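Local atomic coordinates of 4-alpha-glucanotransferase (Corynebacterium glutamicum, PDB entry 5B68), a protein that belongs to the amylomaltase family and combines an N-terminal beta-sandwich domain with a TIM-barrel domain. Residues A[559-564]-A[661-666]; A[233-238]-A[671-676]. One frame throughout, in Å; residues are numbered along the deposited sequence.

Interaction 1 (A[559-564]-A[661-666]); sequences THDLPP and NQPGTT. With SO4 (sulfate ion), chain E.
Asp561 and Asn661 tie two loops of the barrel domain together through a mainly polar, partly buried contact. The loop of 559-564 follows barrel strand 553-556. That of 661-666 comes after strand 645-649 and the short helix 650-654. The central bond runs from Asn661 ND2 to Asp561 OD1, 2.8 Å and nearly straight. The two side chains lie side by side and point the same way, but carboxylate and amide planes are 57° apart. Asp561 OD1 lies in the amide plane of Asn661, while ND2 meets that oxygen from above the carboxylate plane. Asn661 has CG anti to the backbone N (chi1 -177°), which carries its amide to the carboxylate. Asn661 ND2 also donates to sulfate O1, at 3.0 Å. Gly664 N gives a second bond to this ion, 3.0 Å to sulfate O4. Two donors of 661-666 thus hold the sulfate, which probably comes from the crystallisation liquor.

The backbones are linked by a water that donates to Asp561 O and to Asn661 O, at 2.9 Å each. Pro663 adds apolar packing: its CG meets Asp561 CB at 3.8 Å. Asn661 N is buried with no partner in the model.

Each loop is shaped by a turn. Thr559 to Leu562 forms a type I turn, reinforced by an ST turn in which Thr559 OG1 accepts from Asp561 N at 3.1 Å. Gln662 to Thr665 forms a type II turn, with Gly664 at positive phi.

Asp561 OD2 and His560 NE2 both bond to O8 of a bound BTB molecule. BTB too is probably from the liquor, but its position is consistent with a pocket here. TIM barrels usually place their active site in loops at the C-terminal ends of the strands, and this contact joins two.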
loop_
_atom_site.group_PDB
_atom_site.type_symbol
_atom_site.label_atom_id
_atom_site.label_comp_id
_atom_site.label_asym_id
_atom_site.label_seq_id
_atom_site.Cartn_x
_atom_site.Cartn_y
_atom_site.Cartn_z
ATOM N N THR A 559 13.933 -8.455 0.854
ATOM C CA THR A 559 12.491 -8.092 0.896
ATOM C C THR A 559 11.722 -9.360 0.672
ATOM O O THR A 559 12.278 -10.359 0.272
ATOM C CB THR A 559 11.968 -7.143 -0.211
ATOM O OG1 THR A 559 12.012 -7.798 -1.476
ATOM C CG2 THR A 559 12.718 -5.884 -0.252
ATOM N N HIS A 560 10.434 -9.263 0.864
ATOM C CA HIS A 560 9.502 -10.377 0.685
ATOM C C HIS A 560 9.456 -10.897 -0.760
ATOM O O HIS A 560 8.979 -11.995 -0.958
ATOM C CB HIS A 560 8.071 -9.951 1.157
ATOM C CG HIS A 560 7.529 -8.795 0.399
ATOM N ND1 HIS A 560 7.801 -7.484 0.712
ATOM C CD2 HIS A 560 6.817 -8.761 -0.758
ATOM C CE1 HIS A 560 7.244 -6.690 -0.186
ATOM N NE2 HIS A 560 6.654 -7.449 -1.099
ATOM N N ASP A 561 9.927 -10.126 -1.731
ATOM C CA ASP A 561 9.951 -10.599 -3.118
ATOM C C ASP A 561 11.280 -11.308 -3.507
ATOM O O ASP A 561 11.455 -11.643 -4.676
ATOM C CB ASP A 561 9.705 -9.433 -4.093
ATOM C CG ASP A 561 8.242 -8.932 -4.082
ATOM O OD1 ASP A 561 7.356 -9.752 -3.901
ATOM O OD2 ASP A 561 8.013 -7.737 -4.293
ATOM N N LEU A 562 12.218 -11.486 -2.573
ATOM C CA LEU A 562 13.487 -12.173 -2.850
ATOM C C LEU A 562 13.600 -13.401 -1.984
ATOM O O LEU A 562 12.945 -13.531 -0.919
ATOM C CB LEU A 562 14.672 -11.260 -2.544
ATOM C CG LEU A 562 14.904 -10.223 -3.598
ATOM C CD1 LEU A 562 15.810 -9.119 -3.074
ATOM C CD2 LEU A 562 15.500 -10.883 -4.832
ATOM N N PRO A 563 14.439 -14.337 -2.394
ATOM C CA PRO A 563 14.717 -15.414 -1.424
ATOM C C PRO A 563 15.425 -14.814 -0.182
ATOM O O PRO A 563 16.169 -13.865 -0.321
ATOM C CB PRO A 563 15.654 -16.341 -2.215
ATOM C CG PRO A 563 15.299 -16.081 -3.641
ATOM C CD PRO A 563 15.135 -14.576 -3.677
ATOM N N PRO A 564 15.095 -15.291 1.000
ATOM C CA PRO A 564 15.834 -14.876 2.194
ATOM C C PRO A 564 17.332 -15.093 2.050
ATOM O O PRO A 564 17.766 -15.871 1.208
ATOM C CB PRO A 564 15.291 -15.749 3.250
ATOM C CG PRO A 564 13.867 -15.990 2.819
ATOM C CD PRO A 564 14.016 -16.230 1.350
ATOM N N ASN A 661 7.504 -15.162 -2.020
ATOM C CA ASN A 661 6.910 -14.839 -3.330
ATOM C C ASN A 661 7.988 -14.918 -4.391
ATOM O O ASN A 661 9.105 -14.397 -4.172
ATOM C CB ASN A 661 6.362 -13.403 -3.302
ATOM C CG ASN A 661 5.637 -12.997 -4.621
ATOM O OD1 ASN A 661 4.851 -13.761 -5.158
ATOM N ND2 ASN A 661 5.896 -11.794 -5.101
ATOM N N GLN A 662 7.675 -15.536 -5.540
ATOM C CA GLN A 662 8.553 -15.441 -6.729
ATOM C C GLN A 662 7.808 -14.549 -7.729
ATOM O O GLN A 662 6.805 -15.007 -8.279
ATOM C CB GLN A 662 8.855 -16.834 -7.321
ATOM C CG GLN A 662 9.680 -16.759 -8.585
ATOM C CD GLN A 662 10.988 -16.030 -8.362
ATOM O OE1 GLN A 662 11.233 -14.951 -8.911
ATOM N NE2 GLN A 662 11.813 -16.591 -7.491
ATOM N N PRO A 663 8.226 -13.264 -7.901
ATOM C CA PRO A 663 7.446 -12.376 -8.795
ATOM C C PRO A 663 7.291 -12.949 -10.200
ATOM O O PRO A 663 8.173 -13.713 -10.655
ATOM C CB PRO A 663 8.256 -11.052 -8.795
ATOM C CG PRO A 663 8.827 -11.022 -7.408
ATOM C CD PRO A 663 9.197 -12.461 -7.106
ATOM N N GLY A 664 6.133 -12.688 -10.812
ATOM C CA GLY A 664 5.838 -13.239 -12.128
ATOM C C GLY A 664 5.772 -14.768 -12.211
ATOM O O GLY A 664 6.032 -15.354 -13.284
ATOM N N THR A 665 5.478 -15.426 -11.091
ATOM C CA THR A 665 4.983 -16.792 -11.104
ATOM C C THR A 665 3.586 -16.719 -10.579
ATOM O O THR A 665 3.225 -15.750 -9.908
ATOM C CB THR A 665 5.741 -17.745 -10.171
ATOM O OG1 THR A 665 5.734 -17.225 -8.840
ATOM C CG2 THR A 665 7.179 -17.944 -10.641
ATOM N N THR A 666 2.788 -17.735 -10.883
ATOM C CA THR A 666 1.403 -17.794 -10.478
ATOM C C THR A 666 1.224 -18.914 -9.483
ATOM O O THR A 666 2.104 -19.748 -9.279
ATOM C CB THR A 666 0.500 -18.080 -11.728
ATOM O OG1 THR A 666 1.213 -18.984 -12.598
ATOM C CG2 THR A 666 0.242 -16.816 -12.485
HETATM S S SO4 E . 3.859 -10.638 -8.467
HETATM O O1 SO4 E . 3.752 -10.859 -6.998
HETATM O O2 SO4 E . 2.800 -9.669 -8.805
HETATM O O3 SO4 E . 5.187 -10.062 -8.778
HETATM O O4 SO4 E . 3.771 -11.898 -9.214
HETATM O O HOH W 1 11.905 -14.480 -4.820
#

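Interaction 2 (A[233-238]-A[671-676]); sequences SPYLPT and PNWCIP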
loop_
_atom_site.group_PDB
_atom_site.type_symbol
_atom_site.label_atom_id
_atom_site.label_comp_id
_atom_site.label_asym_id
_atom_site.label_seq_id
_atom_site.Cartn_x
_atom_site.Cartn_y
_atom_site.Cartn_z
ATOM N N SER A 233 -2.634 -13.569 -1.990
ATOM C CA SER A 233 -1.832 -12.333 -2.066
ATOM C C SER A 233 -2.350 -11.176 -1.220
ATOM O O SER A 233 -3.436 -10.652 -1.447
ATOM C CB SER A 233 -1.667 -11.844 -3.474
ATOM O OG SER A 233 -0.784 -10.747 -3.525
ATOM N N PRO A 234 -1.514 -10.670 -0.323
ATOM C CA PRO A 234 -1.941 -9.455 0.335
ATOM C C PRO A 234 -2.039 -8.246 -0.605
ATOM O O PRO A 234 -2.564 -7.207 -0.188
ATOM C CB PRO A 234 -0.844 -9.211 1.357
ATOM C CG PRO A 234 -0.146 -10.488 1.524
ATOM C CD PRO A 234 -0.242 -11.185 0.221
ATOM N N TYR A 235 -1.532 -8.378 -1.834
ATOM C CA TYR A 235 -1.413 -7.274 -2.741
ATOM C C TYR A 235 -2.570 -7.287 -3.760
ATOM O O TYR A 235 -2.617 -6.447 -4.639
ATOM C CB TYR A 235 -0.019 -7.244 -3.430
ATOM C CG TYR A 235 1.119 -6.869 -2.456
ATOM C CD1 TYR A 235 1.397 -5.540 -2.172
ATOM C CD2 TYR A 235 1.886 -7.876 -1.782
ATOM C CE1 TYR A 235 2.386 -5.175 -1.241
ATOM C CE2 TYR A 235 2.861 -7.534 -0.863
ATOM C CZ TYR A 235 3.125 -6.199 -0.601
ATOM O OH TYR A 235 4.136 -5.860 0.280
ATOM N N LEU A 236 -3.548 -8.158 -3.604
ATOM C CA LEU A 236 -4.785 -8.016 -4.420
ATOM C C LEU A 236 -6.004 -8.146 -3.539
ATOM O O LEU A 236 -6.780 -9.091 -3.671
ATOM C CB LEU A 236 -4.791 -8.995 -5.593
ATOM C CG LEU A 236 -5.708 -8.583 -6.764
ATOM C CD1 LEU A 236 -5.280 -7.258 -7.389
ATOM C CD2 LEU A 236 -5.646 -9.663 -7.814
ATOM N N PRO A 237 -6.181 -7.174 -2.649
ATOM C CA PRO A 237 -7.297 -7.218 -1.692
ATOM C C PRO A 237 -8.561 -6.702 -2.354
ATOM O O PRO A 237 -8.510 -6.240 -3.500
ATOM C CB PRO A 237 -6.842 -6.249 -0.620
ATOM C CG PRO A 237 -6.114 -5.188 -1.421
ATOM C CD PRO A 237 -5.307 -5.994 -2.395
ATOM N N THR A 238 -9.650 -6.787 -1.636
ATOM C CA THR A 238 -10.989 -6.334 -2.146
ATOM C C THR A 238 -11.217 -4.861 -1.831
ATOM O O THR A 238 -12.033 -4.188 -2.492
ATOM C CB THR A 238 -12.137 -7.250 -1.602
ATOM O OG1 THR A 238 -13.233 -7.298 -2.558
ATOM C CG2 THR A 238 -12.621 -6.817 -0.296
ATOM N N PRO A 671 3.890 -21.848 -4.190
ATOM C CA PRO A 671 2.869 -21.398 -3.246
ATOM C C PRO A 671 3.150 -20.012 -2.670
ATOM O O PRO A 671 3.346 -19.866 -1.481
ATOM C CB PRO A 671 2.913 -22.453 -2.140
ATOM C CG PRO A 671 3.995 -23.404 -2.496
ATOM C CD PRO A 671 4.815 -22.799 -3.573
ATOM N N ASN A 672 3.085 -18.992 -3.515
ATOM C CA ASN A 672 3.377 -17.646 -3.090
ATOM C C ASN A 672 2.441 -17.289 -1.958
ATOM O O ASN A 672 1.285 -17.669 -1.958
ATOM C CB ASN A 672 3.172 -16.654 -4.238
ATOM C CG ASN A 672 4.091 -16.909 -5.406
ATOM O OD1 ASN A 672 5.288 -16.991 -5.246
ATOM N ND2 ASN A 672 3.523 -17.024 -6.589
ATOM N N TRP A 673 2.996 -16.628 -0.956
ATOM C CA TRP A 673 2.244 -16.084 0.152
ATOM C C TRP A 673 1.741 -17.142 1.118
ATOM O O TRP A 673 0.923 -16.866 1.952
ATOM C CB TRP A 673 1.096 -15.228 -0.347
ATOM C CG TRP A 673 1.474 -14.315 -1.442
ATOM C CD1 TRP A 673 1.060 -14.376 -2.725
ATOM C CD2 TRP A 673 2.344 -13.189 -1.357
ATOM N NE1 TRP A 673 1.609 -13.369 -3.446
ATOM C CE2 TRP A 673 2.411 -12.626 -2.629
ATOM C CE3 TRP A 673 3.084 -12.608 -0.324
ATOM C CZ2 TRP A 673 3.180 -11.519 -2.909
ATOM C CZ3 TRP A 673 3.839 -11.507 -0.607
ATOM C CH2 TRP A 673 3.885 -10.972 -1.887
ATOM N N CYS A 674 2.234 -18.357 0.965
ATOM C CA CYS A 674 1.828 -19.488 1.788
ATOM C C CYS A 674 2.945 -20.217 2.547
ATOM O O CYS A 674 2.733 -21.305 3.029
ATOM C CB CYS A 674 1.085 -20.502 0.931
ATOM S SG CYS A 674 -0.382 -19.810 0.142
ATOM N N ILE A 675 4.125 -19.619 2.615
ATOM C CA ILE A 675 5.301 -20.303 3.140
ATOM C C ILE A 675 5.502 -19.970 4.614
ATOM O O ILE A 675 5.896 -18.877 4.935
ATOM C CB ILE A 675 6.562 -19.866 2.362
ATOM C CG1 ILE A 675 6.392 -20.071 0.851
ATOM C CG2 ILE A 675 7.803 -20.561 2.882
ATOM C CD1 ILE A 675 6.141 -21.494 0.417
ATOM N N PRO A 676 5.248 -20.931 5.497
ATOM C CA PRO A 676 5.412 -20.706 6.963
ATOM C C PRO A 676 6.867 -20.497 7.384
ATOM O O PRO A 676 7.805 -20.935 6.675
ATOM C CB PRO A 676 4.893 -21.965 7.582
ATOM C CG PRO A 676 5.225 -22.999 6.576
ATOM C CD PRO A 676 5.041 -22.372 5.229
#
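Trp673 lays one face of its indole against Ser233 and Pro234, and its far end meets Tyr235. The contact joins two turns in loops of the TIM barrel. Residues 233-238 follow barrel strand 215-218. The other segment, 671-676, lies in the long loop after helix 650-654.

Trp673 is the third residue of a type II turn from Pro671 to Cys674 and has a left-handed backbone conformation (phi 73°). Its side chain projects from this turn toward the other loop. Two CH-pi contacts share the same indole face. Ser233 CA sits 3.8 Å from the centroid of the five-membered ring of Trp673. Pro234 CD lies over the six-membered ring of Trp673, 3.9 Å from its centroid.

Tyr235 approaches differently. Its ring is tilted 47° to the indole, an oblique aromatic pairing. Tyr235 OH is hydrogen-bonded to Asp386 OD2. The backbone O of Trp673 is hydrogen-bonded to Arg286 NH1.

Ser233 OG accepts from Tyr235 N at 3.0 Å, brought there by a chi1 of -174° that sets it opposite the backbone N. The bond closes an ST turn within a type I turn. This holds the turn that lies against the indole face. At the indole's outer corner, Trp673 CH2 meets the edge of the phenol ring at Tyr235 CD2, 3.7 Å away.

In the fold
Both interactions are partly buried, on the same side of the chain's centre: interaction 2 lies about 14 Å from it and interaction 1 about 17 Å, centre to centre, so the aromatic contact is slightly deeper. Interaction 1 joins the loops after strands 553-556 and 645-649; interaction 2 joins the loop after 215-218 to a later part of the second of these. Interaction 1 is nested inside the loop that interaction 2 closes. One is polar, with a water and a sulfate; the other rests on aromatic and CH-pi packing. Asn672 OD1 probably accepts from Gln662 N, and Asn672 ND2 is probably bonded to Thr665 OG1. The Tyr235 and His560 rings also meet, beside the bound BTB.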